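Local coordinates for creatinine amidohydrolase (Nostoc punctiforme PCC 73102, PDB 3NO4), which probably hydrolyses carbon-nitrogen bonds in linear amides, as a metal-dependent member of the creatininase superfamily, at residues F42-T47 with F125-G130. Numbering follows the deposited sequence.
Sequences FPIGST and FINGHG
Two acceptors face each other where the strands end: Asn127 OD1 lies 3.2 Å from Ile44 O, and each is satisfied by other donors. Ile44 O takes Gly128 N, nearly in line with its C=O bond, while OD1 receives His129 N at 3.1 Å from well above the carboxamide plane, an Asx turn, and also Asn132 ND2. With CG anti to the backbone N (chi1 175°), the Asn127 amide sends ND2 to His129 O and to Asn164. Neighbouring strands 39-44 and 122-127 run parallel, with Ile126 bridging: its N donates to Phe42 O and its O accepts Ile44 N. Phe42 and Phe125 point the same way, their planes 23° apart but slid until the rings barely overlap. Ser46 OG, hydrogen-bonded to Glu48, sits over one face of the His129 ring toward its rim, and Ser46 CB is 3.7 Å from His129 CG. Losing the Asn127 amide to an alanine would probably leave His129 N and O and Asn164 without this partner, letting the turn shift. His129 NE2 bonds to Met86 O, and its side chain's nearest atom is about 5 Å from the nickel ion, consistent with this grip helping place the imidazole beside the His50, Asp59 and Glu191 site.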
loop_
_atom_site.group_PDB
_atom_site.type_symbol
_atom_site.label_atom_id
_atom_site.label_comp_id
_atom_site.label_asym_id
_atom_site.label_seq_id
_atom_site.Cartn_x
_atom_site.Cartn_y
_atom_site.Cartn_z
ATOM N N PHE A 42 10.273 -22.977 -6.781
ATOM C CA PHE A 42 8.945 -22.518 -7.177
ATOM C C PHE A 42 8.789 -22.435 -8.684
ATOM O O PHE A 42 9.542 -21.699 -9.315
ATOM C CB PHE A 42 8.597 -21.175 -6.545
ATOM C CG PHE A 42 8.145 -21.311 -5.139
ATOM C CD1 PHE A 42 6.839 -21.688 -4.862
ATOM C CD2 PHE A 42 9.032 -21.115 -4.090
ATOM C CE1 PHE A 42 6.414 -21.871 -3.556
ATOM C CE2 PHE A 42 8.620 -21.276 -2.755
ATOM C CZ PHE A 42 7.301 -21.676 -2.498
ATOM N N PRO A 43 7.815 -23.177 -9.264
ATOM C CA PRO A 43 7.492 -22.880 -10.660
ATOM C C PRO A 43 6.655 -21.604 -10.689
ATOM O O PRO A 43 5.738 -21.462 -9.864
ATOM C CB PRO A 43 6.690 -24.105 -11.127
ATOM C CG PRO A 43 6.545 -25.005 -9.982
ATOM C CD PRO A 43 7.011 -24.301 -8.755
ATOM N N ILE A 44 6.993 -20.685 -11.577
ATOM C CA ILE A 44 6.218 -19.473 -11.781
ATOM C C ILE A 44 5.925 -19.279 -13.254
ATOM O O ILE A 44 6.826 -19.271 -14.067
ATOM C CB ILE A 44 6.816 -18.195 -11.106
ATOM C CG1 ILE A 44 5.869 -16.988 -11.282
ATOM C CG2 ILE A 44 8.209 -17.870 -11.624
ATOM C CD1 ILE A 44 6.258 -15.738 -10.417
ATOM N N GLY A 45 4.649 -19.160 -13.591
ATOM C CA GLY A 45 4.237 -18.822 -14.953
ATOM C C GLY A 45 3.290 -17.632 -15.040
ATOM O O GLY A 45 3.540 -16.545 -14.465
ATOM N N SER A 46 2.223 -17.838 -15.800
ATOM C CA SER A 46 1.295 -16.791 -16.172
ATOM C C SER A 46 0.053 -17.407 -16.771
ATOM O O SER A 46 0.088 -18.555 -17.259
ATOM C CB SER A 46 1.945 -15.849 -17.208
ATOM O OG SER A 46 1.142 -14.702 -17.393
ATOM N N THR A 47 -1.022 -16.643 -16.752
ATOM C CA THR A 47 -2.303 -17.009 -17.355
ATOM C C THR A 47 -2.572 -15.913 -18.384
ATOM O O THR A 47 -3.028 -14.846 -18.029
ATOM C CB THR A 47 -3.396 -17.082 -16.277
ATOM O OG1 THR A 47 -2.992 -18.032 -15.289
ATOM C CG2 THR A 47 -4.782 -17.477 -16.864
ATOM N N PHE A 125 13.372 -19.913 -8.410
ATOM C CA PHE A 125 12.128 -19.698 -9.143
ATOM C C PHE A 125 12.377 -20.093 -10.590
ATOM O O PHE A 125 13.157 -19.421 -11.273
ATOM C CB PHE A 125 11.667 -18.251 -9.111
ATOM C CG PHE A 125 11.187 -17.814 -7.758
ATOM C CD1 PHE A 125 12.092 -17.466 -6.767
ATOM C CD2 PHE A 125 9.832 -17.840 -7.450
ATOM C CE1 PHE A 125 11.608 -17.064 -5.445
ATOM C CE2 PHE A 125 9.369 -17.453 -6.164
ATOM C CZ PHE A 125 10.278 -17.073 -5.187
ATOM N N ILE A 126 11.682 -21.134 -11.058
ATOM C CA ILE A 126 11.811 -21.573 -12.453
ATOM C C ILE A 126 10.657 -20.934 -13.149
ATOM O O ILE A 126 9.490 -21.262 -12.889
ATOM C CB ILE A 126 11.783 -23.061 -12.612
ATOM C CG1 ILE A 126 13.066 -23.670 -12.019
ATOM C CG2 ILE A 126 11.657 -23.443 -14.086
ATOM C CD1 ILE A 126 13.040 -25.234 -11.925
ATOM N N ASN A 127 10.994 -19.999 -14.031
ATOM C CA ASN A 127 10.028 -19.076 -14.602
ATOM C C ASN A 127 9.718 -19.404 -16.078
ATOM O O ASN A 127 10.596 -19.763 -16.844
ATOM C CB ASN A 127 10.555 -17.658 -14.444
ATOM C CG ASN A 127 9.677 -16.620 -15.108
ATOM O OD1 ASN A 127 8.450 -16.616 -14.943
ATOM N ND2 ASN A 127 10.306 -15.712 -15.838
ATOM N N GLY A 128 8.447 -19.247 -16.446
ATOM C CA GLY A 128 7.963 -19.474 -17.793
ATOM C C GLY A 128 7.524 -18.233 -18.555
ATOM O O GLY A 128 7.161 -18.363 -19.703
ATOM N N HIS A 129 7.515 -17.050 -17.914
ATOM C CA HIS A 129 6.960 -15.819 -18.484
ATOM C C HIS A 129 7.971 -14.669 -18.324
ATOM O O HIS A 129 8.235 -14.240 -17.205
ATOM C CB HIS A 129 5.616 -15.471 -17.790
ATOM C CG HIS A 129 5.027 -14.173 -18.242
ATOM N ND1 HIS A 129 4.876 -13.857 -19.575
ATOM C CD2 HIS A 129 4.572 -13.105 -17.543
ATOM C CE1 HIS A 129 4.390 -12.630 -19.679
ATOM N NE2 HIS A 129 4.172 -12.164 -18.458
ATOM N N GLY A 130 8.545 -14.224 -19.438
ATOM C CA GLY A 130 9.463 -13.074 -19.515
ATOM C C GLY A 130 9.001 -11.839 -18.760
ATOM O O GLY A 130 9.803 -11.194 -18.106
#